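Local coordinates for protein endo-pectate lyase (Erwinia chrysanthemi, PDB 3B8Y) that probably depolymerises polygalacturonate and methylated pectins by endo-acting, calcium-dependent eliminative cleavage of their alpha-1,4-galacturonan chains, at residues L226-K231 with G262-T267; L250-G255 with E310-V315; D256-G261 with V315-G320. All coordinates share one frame; numbering follows the deposited sequence.

Interaction 1: L226-K231 with G262-T267. With ADA (alpha-D-galactopyranuronic acid), chain C; ADA (alpha-D-galactopyranuronic acid), chain B.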
loop_
_atom_site.group_PDB
_atom_site.type_symbol
_atom_site.label_atom_id
_atom_site.label_comp_id
_atom_site.label_asym_id
_atom_site.label_seq_id
_atom_site.Cartn_x
_atom_site.Cartn_y
_atom_site.Cartn_z
ATOM N N LEU A 226 -1.911 7.002 3.005
ATOM C CA LEU A 226 -0.800 7.096 3.947
ATOM C C LEU A 226 -0.738 8.498 4.560
ATOM O O LEU A 226 -0.555 9.490 3.854
ATOM C CB LEU A 226 0.526 6.739 3.270
ATOM C CG LEU A 226 0.568 5.374 2.593
ATOM C CD1 LEU A 226 1.933 5.170 1.978
ATOM C CD2 LEU A 226 0.248 4.267 3.567
ATOM N N GLN A 227 -0.968 8.563 5.870
ATOM C CA GLN A 227 -0.952 9.815 6.635
ATOM C C GLN A 227 0.360 9.886 7.396
ATOM O O GLN A 227 0.707 8.956 8.123
ATOM C CB GLN A 227 -2.105 9.843 7.637
ATOM C CG GLN A 227 -3.149 10.910 7.389
ATOM C CD GLN A 227 -2.596 12.312 7.452
ATOM O OE1 GLN A 227 -1.964 12.705 8.431
ATOM N NE2 GLN A 227 -2.833 13.082 6.401
ATOM N N HIS A 228 1.084 10.985 7.232
ATOM C CA HIS A 228 2.384 11.175 7.888
ATOM C C HIS A 228 2.290 12.343 8.867
ATOM O O HIS A 228 2.173 13.493 8.447
ATOM C CB HIS A 228 3.419 11.491 6.811
ATOM C CG HIS A 228 4.826 11.152 7.185
ATOM N ND1 HIS A 228 5.713 10.597 6.285
ATOM C CD2 HIS A 228 5.526 11.366 8.322
ATOM C CE1 HIS A 228 6.902 10.497 6.852
ATOM N NE2 HIS A 228 6.814 10.956 8.088
ATOM N N ASN A 229 2.338 12.046 10.163
ATOM C CA ASN A 229 2.228 13.078 11.198
ATOM C C ASN A 229 3.514 13.331 11.990
ATOM O O ASN A 229 3.707 14.418 12.518
ATOM C CB ASN A 229 1.101 12.745 12.177
ATOM C CG ASN A 229 -0.242 12.599 11.497
ATOM O OD1 ASN A 229 -0.537 13.275 10.519
ATOM N ND2 ASN A 229 -1.057 11.687 12.004
ATOM N N SER A 230 4.355 12.311 12.138
ATOM C CA SER A 230 5.618 12.478 12.862
ATOM C C SER A 230 6.582 13.315 12.014
ATOM O O SER A 230 6.390 13.454 10.806
ATOM C CB SER A 230 6.237 11.114 13.182
ATOM O OG SER A 230 6.453 10.372 11.994
ATOM N N LYS A 231 7.602 13.882 12.652
ATOM C CA LYS A 231 8.587 14.715 11.956
ATOM C C LYS A 231 9.950 14.026 11.947
ATOM O O LYS A 231 10.212 13.160 12.787
ATOM C CB LYS A 231 8.688 16.080 12.644
ATOM C CG LYS A 231 7.344 16.754 12.864
ATOM C CD LYS A 231 7.493 17.971 13.753
ATOM C CE LYS A 231 6.178 18.353 14.422
ATOM N NZ LYS A 231 6.396 19.426 15.450
ATOM N N GLY A 262 7.984 19.964 10.308
ATOM C CA GLY A 262 8.647 19.005 9.449
ATOM C C GLY A 262 10.082 18.766 9.889
ATOM O O GLY A 262 10.462 19.169 10.981
ATOM N N PRO A 263 10.919 18.160 9.038
ATOM C CA PRO A 263 10.538 17.711 7.696
ATOM C C PRO A 263 9.953 16.302 7.670
ATOM O O PRO A 263 10.127 15.524 8.607
ATOM C CB PRO A 263 11.859 17.777 6.950
ATOM C CG PRO A 263 12.833 17.323 8.000
ATOM C CD PRO A 263 12.378 18.063 9.234
ATOM N N ARG A 264 9.204 16.006 6.614
ATOM C CA ARG A 264 8.615 14.688 6.438
ATOM C C ARG A 264 9.005 14.184 5.060
ATOM O O ARG A 264 8.936 14.922 4.080
ATOM C CB ARG A 264 7.103 14.744 6.605
ATOM C CG ARG A 264 6.675 15.166 8.003
ATOM C CD ARG A 264 5.180 15.000 8.154
ATOM N NE ARG A 264 4.719 15.447 9.453
ATOM C CZ ARG A 264 3.909 16.481 9.650
ATOM N NH1 ARG A 264 3.462 17.190 8.614
ATOM N NH2 ARG A 264 3.529 16.794 10.890
ATOM N N PHE A 265 9.435 12.931 4.991
ATOM C CA PHE A 265 9.880 12.369 3.723
ATOM C C PHE A 265 9.059 11.214 3.178
ATOM O O PHE A 265 8.538 10.385 3.930
ATOM C CB PHE A 265 11.346 11.930 3.831
ATOM C CG PHE A 265 12.239 12.957 4.465
ATOM C CD1 PHE A 265 12.805 12.725 5.709
ATOM C CD2 PHE A 265 12.502 14.169 3.822
ATOM C CE1 PHE A 265 13.627 13.688 6.308
ATOM C CE2 PHE A 265 13.315 15.130 4.409
ATOM C CZ PHE A 265 13.880 14.888 5.653
ATOM N N LEU A 266 8.939 11.194 1.855
ATOM C CA LEU A 266 8.237 10.147 1.141
ATOM C C LEU A 266 9.173 9.664 0.055
ATOM O O LEU A 266 9.822 10.468 -0.614
ATOM C CB LEU A 266 6.963 10.663 0.464
ATOM C CG LEU A 266 6.340 9.618 -0.477
ATOM C CD1 LEU A 266 5.833 8.420 0.319
ATOM C CD2 LEU A 266 5.223 10.219 -1.325
ATOM N N THR A 267 9.256 8.349 -0.096
ATOM C CA THR A 267 10.071 7.756 -1.143
ATOM C C THR A 267 9.233 6.634 -1.726
ATOM O O THR A 267 8.881 5.685 -1.037
ATOM C CB THR A 267 11.418 7.182 -0.624
ATOM O OG1 THR A 267 12.277 8.253 -0.244
ATOM C CG2 THR A 267 12.125 6.385 -1.712
HETATM C C1 ADA C . -6.742 15.692 9.446
HETATM C C2 ADA C . -6.498 16.436 10.766
HETATM C C3 ADA C . -5.044 16.260 11.140
HETATM C C4 ADA C . -4.773 14.765 11.300
HETATM C C5 ADA C . -5.099 14.059 9.995
HETATM C C6 ADA C . -4.874 12.570 10.150
HETATM O O2 ADA C . -6.775 17.821 10.601
HETATM O O3 ADA C . -4.772 16.941 12.362
HETATM O O4 ADA C . -5.535 14.191 12.379
HETATM O O5 ADA C . -6.469 14.286 9.592
HETATM O O6B ADA C . -3.675 12.102 10.542
HETATM O O6A ADA C . -5.783 11.798 9.933
HETATM C C1 ADA B . -6.203 18.437 5.788
HETATM C C2 ADA B . -4.901 17.823 6.316
HETATM C C3 ADA B . -4.989 16.321 6.211
HETATM C C4 ADA B . -6.183 15.859 7.029
HETATM C C5 ADA B . -7.446 16.540 6.430
HETATM C C6 ADA B . -8.674 16.089 7.191
HETATM O O2 ADA B . -3.792 18.275 5.544
HETATM O O3 ADA B . -3.790 15.738 6.713
HETATM O O4 ADA B . -5.979 16.263 8.400
HETATM O O5 ADA B . -7.330 17.971 6.550
HETATM O O6B ADA B . -8.995 14.789 7.219
HETATM O O6A ADA B . -9.372 16.895 7.768
#

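Interaction 2: L250-G255 with E310-V315. With ADA (alpha-D-galactopyranuronic acid), chain D; ADA (alpha-D-galactopyranuronic acid), chain B.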
loop_
_atom_site.group_PDB
_atom_site.type_symbol
_atom_site.label_atom_id
_atom_site.label_comp_id
_atom_site.label_asym_id
_atom_site.label_seq_id
_atom_site.Cartn_x
_atom_site.Cartn_y
_atom_site.Cartn_z
ATOM N N LEU A 250 -2.359 9.442 -2.050
ATOM C CA LEU A 250 -1.667 8.218 -1.686
ATOM C C LEU A 250 -0.915 8.529 -0.399
ATOM O O LEU A 250 -0.919 7.740 0.545
ATOM C CB LEU A 250 -0.699 7.781 -2.796
ATOM C CG LEU A 250 0.095 6.467 -2.627
ATOM C CD1 LEU A 250 0.638 6.021 -3.976
ATOM C CD2 LEU A 250 1.251 6.627 -1.656
ATOM N N TRP A 251 -0.296 9.708 -0.374
ATOM C CA TRP A 251 0.465 10.170 0.774
ATOM C C TRP A 251 0.301 11.665 0.981
ATOM O O TRP A 251 0.307 12.464 0.030
ATOM C CB TRP A 251 1.942 9.845 0.596
ATOM C CG TRP A 251 2.839 10.336 1.692
ATOM C CD1 TRP A 251 3.155 9.678 2.850
ATOM C CD2 TRP A 251 3.617 11.543 1.694
ATOM N NE1 TRP A 251 4.092 10.388 3.557
ATOM C CE2 TRP A 251 4.393 11.538 2.874
ATOM C CE3 TRP A 251 3.740 12.625 0.810
ATOM C CZ2 TRP A 251 5.282 12.573 3.197
ATOM C CZ3 TRP A 251 4.628 13.659 1.131
ATOM C CH2 TRP A 251 5.386 13.619 2.318
ATOM N N ARG A 252 0.167 12.031 2.249
ATOM C CA ARG A 252 0.026 13.415 2.631
ATOM C C ARG A 252 0.765 13.748 3.926
ATOM O O ARG A 252 0.522 13.132 4.970
ATOM C CB ARG A 252 -1.452 13.762 2.797
ATOM C CG ARG A 252 -1.695 15.186 3.220
ATOM C CD ARG A 252 -1.032 16.170 2.268
ATOM N NE ARG A 252 -1.673 17.471 2.362
ATOM C CZ ARG A 252 -1.069 18.592 2.739
ATOM N NH1 ARG A 252 -1.772 19.726 2.806
ATOM N NH2 ARG A 252 0.239 18.588 3.008
ATOM N N SER A 253 1.705 14.684 3.835
ATOM C CA SER A 253 2.403 15.160 5.019
ATOM C C SER A 253 1.351 16.070 5.644
ATOM O O SER A 253 0.937 17.049 5.022
ATOM C CB SER A 253 3.607 16.007 4.639
ATOM O OG SER A 253 4.096 16.684 5.780
ATOM N N CYS A 254 0.888 15.717 6.838
ATOM C CA CYS A 254 -0.145 16.478 7.525
ATOM C C CYS A 254 -0.060 17.983 7.300
ATOM O O CYS A 254 0.968 18.607 7.566
ATOM C CB CYS A 254 -0.131 16.182 9.013
ATOM S SG CYS A 254 -1.652 16.774 9.797
ATOM N N GLY A 255 -1.147 18.547 6.778
ATOM C CA GLY A 255 -1.186 19.968 6.490
ATOM C C GLY A 255 -1.554 20.880 7.643
ATOM O O GLY A 255 -1.029 21.995 7.729
ATOM N N GLU A 310 2.307 17.589 -5.197
ATOM C CA GLU A 310 1.839 18.950 -5.009
ATOM C C GLU A 310 2.409 19.575 -3.752
ATOM O O GLU A 310 2.508 18.925 -2.708
ATOM C CB GLU A 310 0.318 18.999 -4.959
ATOM C CG GLU A 310 -0.353 18.543 -6.216
ATOM C CD GLU A 310 -1.861 18.564 -6.094
ATOM O OE1 GLU A 310 -2.389 18.001 -5.112
ATOM O OE2 GLU A 310 -2.519 19.153 -6.980
ATOM N N GLU A 311 2.759 20.854 -3.857
ATOM C CA GLU A 311 3.322 21.589 -2.738
ATOM C C GLU A 311 2.256 22.440 -2.051
ATOM O O GLU A 311 1.468 23.126 -2.705
ATOM C CB GLU A 311 4.494 22.462 -3.209
ATOM C CG GLU A 311 5.565 21.702 -3.991
ATOM C CD GLU A 311 6.846 22.506 -4.215
ATOM O OE1 GLU A 311 7.879 21.879 -4.515
ATOM O OE2 GLU A 311 6.835 23.754 -4.096
ATOM N N PHE A 312 2.233 22.374 -0.724
ATOM C CA PHE A 312 1.279 23.125 0.086
ATOM C C PHE A 312 2.010 23.974 1.100
ATOM O O PHE A 312 3.232 23.888 1.262
ATOM C CB PHE A 312 0.401 22.171 0.913
ATOM C CG PHE A 312 -0.552 21.357 0.111
ATOM C CD1 PHE A 312 -1.902 21.702 0.060
ATOM C CD2 PHE A 312 -0.116 20.234 -0.585
ATOM C CE1 PHE A 312 -2.804 20.940 -0.677
ATOM C CE2 PHE A 312 -1.019 19.467 -1.330
ATOM C CZ PHE A 312 -2.364 19.826 -1.372
ATOM N N LYS A 313 1.229 24.764 1.822
ATOM C CA LYS A 313 1.756 25.568 2.913
ATOM C C LYS A 313 1.204 24.849 4.136
ATOM O O LYS A 313 -0.006 24.657 4.249
ATOM C CB LYS A 313 1.215 27.002 2.886
ATOM C CG LYS A 313 1.758 27.869 4.039
ATOM C CD LYS A 313 0.935 29.139 4.246
ATOM C CE LYS A 313 -0.522 28.814 4.621
ATOM N NZ LYS A 313 -1.433 30.001 4.540
ATOM N N GLY A 314 2.084 24.379 5.011
ATOM C CA GLY A 314 1.618 23.713 6.211
ATOM C C GLY A 314 1.353 24.747 7.282
ATOM O O GLY A 314 1.994 25.788 7.308
ATOM N N VAL A 315 0.381 24.480 8.146
ATOM C CA VAL A 315 0.040 25.387 9.233
ATOM C C VAL A 315 -0.147 24.577 10.515
ATOM O O VAL A 315 -0.271 23.345 10.480
ATOM C CB VAL A 315 -1.294 26.156 8.965
ATOM C CG1 VAL A 315 -1.180 27.045 7.736
ATOM C CG2 VAL A 315 -2.464 25.179 8.820
HETATM C C1 ADA D . -8.150 17.234 1.599
HETATM C C2 ADA D . -8.816 17.442 2.959
HETATM C C3 ADA D . -8.545 18.859 3.432
HETATM C C4 ADA D . -7.019 19.050 3.527
HETATM C C5 ADA D . -6.445 18.803 2.128
HETATM C C6 ADA D . -4.957 18.971 2.226
HETATM O O1 ADA D . -8.698 18.121 0.627
HETATM O O2 ADA D . -10.221 17.239 2.842
HETATM O O3 ADA D . -9.161 19.062 4.711
HETATM O O4 ADA D . -6.412 18.102 4.437
HETATM O O5 ADA D . -6.729 17.450 1.716
HETATM O O6B ADA D . -4.432 20.156 2.586
HETATM O O6A ADA D . -4.237 18.034 1.984
HETATM C C1 ADA B . -6.203 18.437 5.788
HETATM C C2 ADA B . -4.901 17.823 6.316
HETATM C C3 ADA B . -4.989 16.321 6.211
HETATM C C4 ADA B . -6.183 15.859 7.029
HETATM C C5 ADA B . -7.446 16.540 6.430
HETATM C C6 ADA B . -8.674 16.089 7.191
HETATM O O2 ADA B . -3.792 18.275 5.544
HETATM O O3 ADA B . -3.790 15.738 6.713
HETATM O O4 ADA B . -5.979 16.263 8.400
HETATM O O5 ADA B . -7.330 17.971 6.550
HETATM O O6B ADA B . -8.995 14.789 7.219
HETATM O O6A ADA B . -9.372 16.895 7.768
#

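Interaction 3: D256-G261 with V315-G320. With ADA (alpha-D-galactopyranuronic acid), chain E; ADA (alpha-D-galactopyranuronic acid), chain C; ADA (alpha-D-galactopyranuronic acid), chain B.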
loop_
_atom_site.group_PDB
_atom_site.type_symbol
_atom_site.label_atom_id
_atom_site.label_comp_id
_atom_site.label_asym_id
_atom_site.label_seq_id
_atom_site.Cartn_x
_atom_site.Cartn_y
_atom_site.Cartn_z
ATOM N N ASP A 256 -2.423 20.414 8.541
ATOM C CA ASP A 256 -2.873 21.238 9.664
ATOM C C ASP A 256 -2.843 20.573 11.037
ATOM O O ASP A 256 -3.695 20.846 11.879
ATOM C CB ASP A 256 -4.294 21.756 9.379
ATOM C CG ASP A 256 -5.325 20.628 9.201
ATOM O OD1 ASP A 256 -6.460 20.926 8.771
ATOM O OD2 ASP A 256 -5.018 19.448 9.479
ATOM N N CYS A 257 -1.879 19.695 11.265
ATOM C CA CYS A 257 -1.779 19.000 12.546
ATOM C C CYS A 257 -1.453 19.896 13.724
ATOM O O CYS A 257 -0.860 20.961 13.556
ATOM C CB CYS A 257 -0.728 17.902 12.465
ATOM S SG CYS A 257 -1.377 16.359 11.769
ATOM N N SER A 258 -1.872 19.466 14.913
ATOM C CA SER A 258 -1.576 20.200 16.138
ATOM C C SER A 258 -0.090 19.969 16.345
ATOM O O SER A 258 0.375 18.829 16.306
ATOM C CB SER A 258 -2.379 19.646 17.317
ATOM O OG SER A 258 -3.766 19.901 17.147
ATOM N N ASN A 259 0.657 21.050 16.531
ATOM C CA ASN A 259 2.106 20.959 16.677
ATOM C C ASN A 259 2.626 20.433 15.335
ATOM O O ASN A 259 3.287 19.397 15.271
ATOM C CB ASN A 259 2.497 20.010 17.822
ATOM C CG ASN A 259 4.010 19.897 18.001
ATOM O OD1 ASN A 259 4.543 18.803 18.217
ATOM N ND2 ASN A 259 4.711 21.027 17.880
ATOM N N ASN A 260 2.230 21.108 14.259
ATOM C CA ASN A 260 2.643 20.723 12.915
ATOM C C ASN A 260 4.044 21.258 12.648
ATOM O O ASN A 260 4.487 22.223 13.272
ATOM C CB ASN A 260 1.654 21.251 11.864
ATOM C CG ASN A 260 1.720 20.475 10.547
ATOM O OD1 ASN A 260 1.315 20.975 9.489
ATOM N ND2 ASN A 260 2.209 19.243 10.615
ATOM N N GLY A 261 4.749 20.585 11.749
ATOM C CA GLY A 261 6.096 20.980 11.406
ATOM C C GLY A 261 6.670 19.933 10.481
ATOM O O GLY A 261 5.931 19.110 9.932
ATOM N N VAL A 315 0.381 24.480 8.146
ATOM C CA VAL A 315 0.040 25.387 9.233
ATOM C C VAL A 315 -0.147 24.577 10.515
ATOM O O VAL A 315 -0.271 23.345 10.480
ATOM C CB VAL A 315 -1.294 26.156 8.965
ATOM C CG1 VAL A 315 -1.180 27.045 7.736
ATOM C CG2 VAL A 315 -2.464 25.179 8.820
ATOM N N VAL A 316 -0.096 25.267 11.650
ATOM C CA VAL A 316 -0.309 24.623 12.937
ATOM C C VAL A 316 -1.808 24.761 13.165
ATOM O O VAL A 316 -2.403 25.781 12.800
ATOM C CB VAL A 316 0.473 25.329 14.082
ATOM C CG1 VAL A 316 0.061 24.767 15.444
ATOM C CG2 VAL A 316 1.967 25.150 13.888
ATOM N N LYS A 317 -2.423 23.712 13.704
ATOM C CA LYS A 317 -3.857 23.700 13.982
ATOM C C LYS A 317 -4.302 24.997 14.669
ATOM O O LYS A 317 -3.751 25.385 15.701
ATOM C CB LYS A 317 -4.202 22.504 14.870
ATOM C CG LYS A 317 -5.682 22.337 15.127
ATOM C CD LYS A 317 -6.371 21.600 14.007
ATOM C CE LYS A 317 -6.066 20.117 14.071
ATOM N NZ LYS A 317 -6.722 19.423 12.950
ATOM N N GLY A 318 -5.274 25.672 14.059
ATOM C CA GLY A 318 -5.787 26.915 14.606
ATOM C C GLY A 318 -5.122 28.177 14.085
ATOM O O GLY A 318 -5.756 29.229 14.027
ATOM N N GLN A 319 -3.854 28.078 13.691
ATOM C CA GLN A 319 -3.101 29.227 13.192
ATOM C C GLN A 319 -3.217 29.432 11.678
ATOM O O GLN A 319 -2.260 29.861 11.029
ATOM C CB GLN A 319 -1.625 29.099 13.591
ATOM C CG GLN A 319 -1.392 28.917 15.091
ATOM C CD GLN A 319 0.078 28.722 15.451
ATOM O OE1 GLN A 319 0.971 28.978 14.637
ATOM N NE2 GLN A 319 0.334 28.263 16.676
ATOM N N GLY A 320 -4.387 29.133 11.117
ATOM C CA GLY A 320 -4.584 29.313 9.687
ATOM C C GLY A 320 -5.108 28.094 8.949
ATOM O O GLY A 320 -5.558 27.125 9.561
HETATM C C1 ADA E . -4.796 13.656 13.447
HETATM C C2 ADA E . -5.642 12.818 14.411
HETATM C C3 ADA E . -6.642 13.724 15.122
HETATM C C4 ADA E . -5.857 14.799 15.870
HETATM C C5 ADA E . -5.039 15.586 14.828
HETATM C C6 ADA E . -4.265 16.680 15.512
HETATM O O2 ADA E . -6.331 11.795 13.680
HETATM O O3 ADA E . -7.423 12.957 16.048
HETATM O O4 ADA E . -4.968 14.180 16.805
HETATM O O5 ADA E . -4.095 14.713 14.138
HETATM O O6B ADA E . -4.916 17.608 16.227
HETATM O O6A ADA E . -3.067 16.724 15.418
HETATM C C1 ADA C . -6.742 15.692 9.446
HETATM C C2 ADA C . -6.498 16.436 10.766
HETATM C C3 ADA C . -5.044 16.260 11.140
HETATM C C4 ADA C . -4.773 14.765 11.300
HETATM C C5 ADA C . -5.099 14.059 9.995
HETATM C C6 ADA C . -4.874 12.570 10.150
HETATM O O2 ADA C . -6.775 17.821 10.601
HETATM O O3 ADA C . -4.772 16.941 12.362
HETATM O O4 ADA C . -5.535 14.191 12.379
HETATM O O5 ADA C . -6.469 14.286 9.592
HETATM O O6B ADA C . -3.675 12.102 10.542
HETATM O O6A ADA C . -5.783 11.798 9.933
HETATM C C1 ADA B . -6.203 18.437 5.788
HETATM C C2 ADA B . -4.901 17.823 6.316
HETATM C C3 ADA B . -4.989 16.321 6.211
HETATM C C4 ADA B . -6.183 15.859 7.029
HETATM C C5 ADA B . -7.446 16.540 6.430
HETATM C C6 ADA B . -8.674 16.089 7.191
HETATM O O2 ADA B . -3.792 18.275 5.544
HETATM O O3 ADA B . -3.790 15.738 6.713
HETATM O O4 ADA B . -5.979 16.263 8.400
HETATM O O5 ADA B . -7.330 17.971 6.550
HETATM O O6B ADA B . -8.995 14.789 7.219
HETATM O O6A ADA B . -9.372 16.895 7.768
#

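Interaction 1: L226-K231 with G262-T267
Lys231 and Gly262 bring the two backbones together, their CA atoms 5.0 Å apart, and from there residues 228-231 and 262-265 diverge, their end-to-end directions 123° apart. Arg264 carries most of the contact. Its CB sits over the centre of the His228 imidazole face as a CH-pi contact, 4.1 Å from the ring centroid; beyond it the chain, extended from CG to NE, runs past His228 in the opposite direction. The guanidinium then reaches two carbonyls of the turn after the strand. NE gives its hydrogen to Ser230 O at 2.9 Å, with that oxygen in the guanidinium plane; NH2 gives one to Asn229 O, also at 2.9 Å but tilted 24° out of the plane. Both donors stand above the planes of the carbonyls they meet, and His228 O lies over one face of the guanidinium. This is a parallel beta-helix, the fold of the pectate lyase superfamily, and the contact joins the end of strand 224-228 on one face to the start of strand 264-268 on another. His228 points its CG anti to the backbone N (chi1 -155°), which lays the ring beside Arg264 with CE1 toward Phe265 O; Ser233 and Trp251 hold its two nitrogens. Facing the substrate groove instead, Asn229 ND2 donates to the carboxylate oxygen O6B of galacturonate C.

Interaction 2: L250-G255 with E310-V315
Arg252 and Phe312 make the close-packed half of this contact: the guanidinium lies flat on the phenyl face, planes 23° apart, and CZ of Arg252 sits over the Phe312 ring 3.9 Å from its centroid, a cation-pi interaction as well as a stack. NH1 stands toward the rim of the ring, nearest CG and CD1. Arg252 leaves the strand with chi1 at 179° and bends at chi2, which brings its end over to Phe312. The same flat group grips the sugar acid along its edge. Arg252 NE donates to O6A of galacturonate D and NH1 to O6B, each at 2.7 Å and nearly straight, a paired clamp on the carboxylate. NH2 has its own partner in Asn284 OD1. With Phe312 on one face and O2 of galacturonate B over the other, the guanidinium is sandwiched, and the carboxylate at its edge and Asn284 further restrict its rotation; the positive charge probably matches the anionic polymer.

At the other end the segments meet through backbone instead, around Gly255 O. Val315 N donates to Gly255 O at 2.9 Å, and Gly314 CA adds a CA-H...O contact to that oxygen. Gly255 N donates to O2 of galacturonate B. The loose side is at Lys313, which is partly exposed, turns its side chain away and barely touches the other segment.

In the beta-helix, strand 276-284 lies between the two strands involved, pairing in parallel with 249-253 on one side and 309-312 on the other. Arg252 and Phe312 thus meet across an intervening strand, with Phe312 also resting on Asn284 and on Lys324 of strand 324-327.

Interaction 3: D256-G261 with V315-G320
Two loops at the rim of the beta-helix substrate groove meet here: the one after strand 249-253, carrying the Cys254-Cys257 disulfide, and the one after strand 309-312, which folds into a type II beta turn from Val316 to Gln319. Asp256 and Lys317 face the sugar together. The lysine is bent at chi2 and chi3, which curls its CD and CE over Asp256 O (CE 3.3 Å away) and brings NZ to galacturonate C. There Lys317 NZ donates to O3 at 3.2 Å and also lies 2.8 Å from O2, the hydroxyl that donates to Asp256 OD2 at 2.6 Å. Acid and ammonium therefore converge on the O2/O3 edge of one sugar, while their mutual salt bridge is long, OD2 to NZ 3.9 Å. The backbones are tied once, by Lys317 N donating to Cys257 O. Behind this polar front, Asp256 CB packs on Val315 CG2, and Asp256 CA makes a CA-H...O contact with Val315 O. Val316 lays its two methyl branches against the other loop, CG1 at Asn259 N and CG2 at Asn260 O. Ser258 grips the carboxylate of galacturonate E with two groups: its backbone N donates to O6A at 3.0 Å, and its hydroxyl OG donates to O6B at 2.7 Å, while the same OG lies 3.5 Å from Lys317 CB.

The three contacts follow the bound galacturonate chain along one groove. Interaction 2 hydrogen-bonds galacturonates D and B, interaction 3 C and E, and interaction 1 C from the side of Asn229, with B touched by all three. Interactions 1 and 2 are centred about 9 Å apart and meet where Arg264 NH1 lies 2.9 Å from Ser253 OG, probably a hydrogen bond. Interactions 2 and 3 share Val315, and their centres are about 11 Å apart; the Cys254-Cys257 disulfide also joins them. Asn229 OD1 sits 3.4 Å from Cys257 SG, linking interactions 1 and 3. The Asn229 side chain is about 6 Å from that of Asp195, a zinc ligand in a structure of this protein.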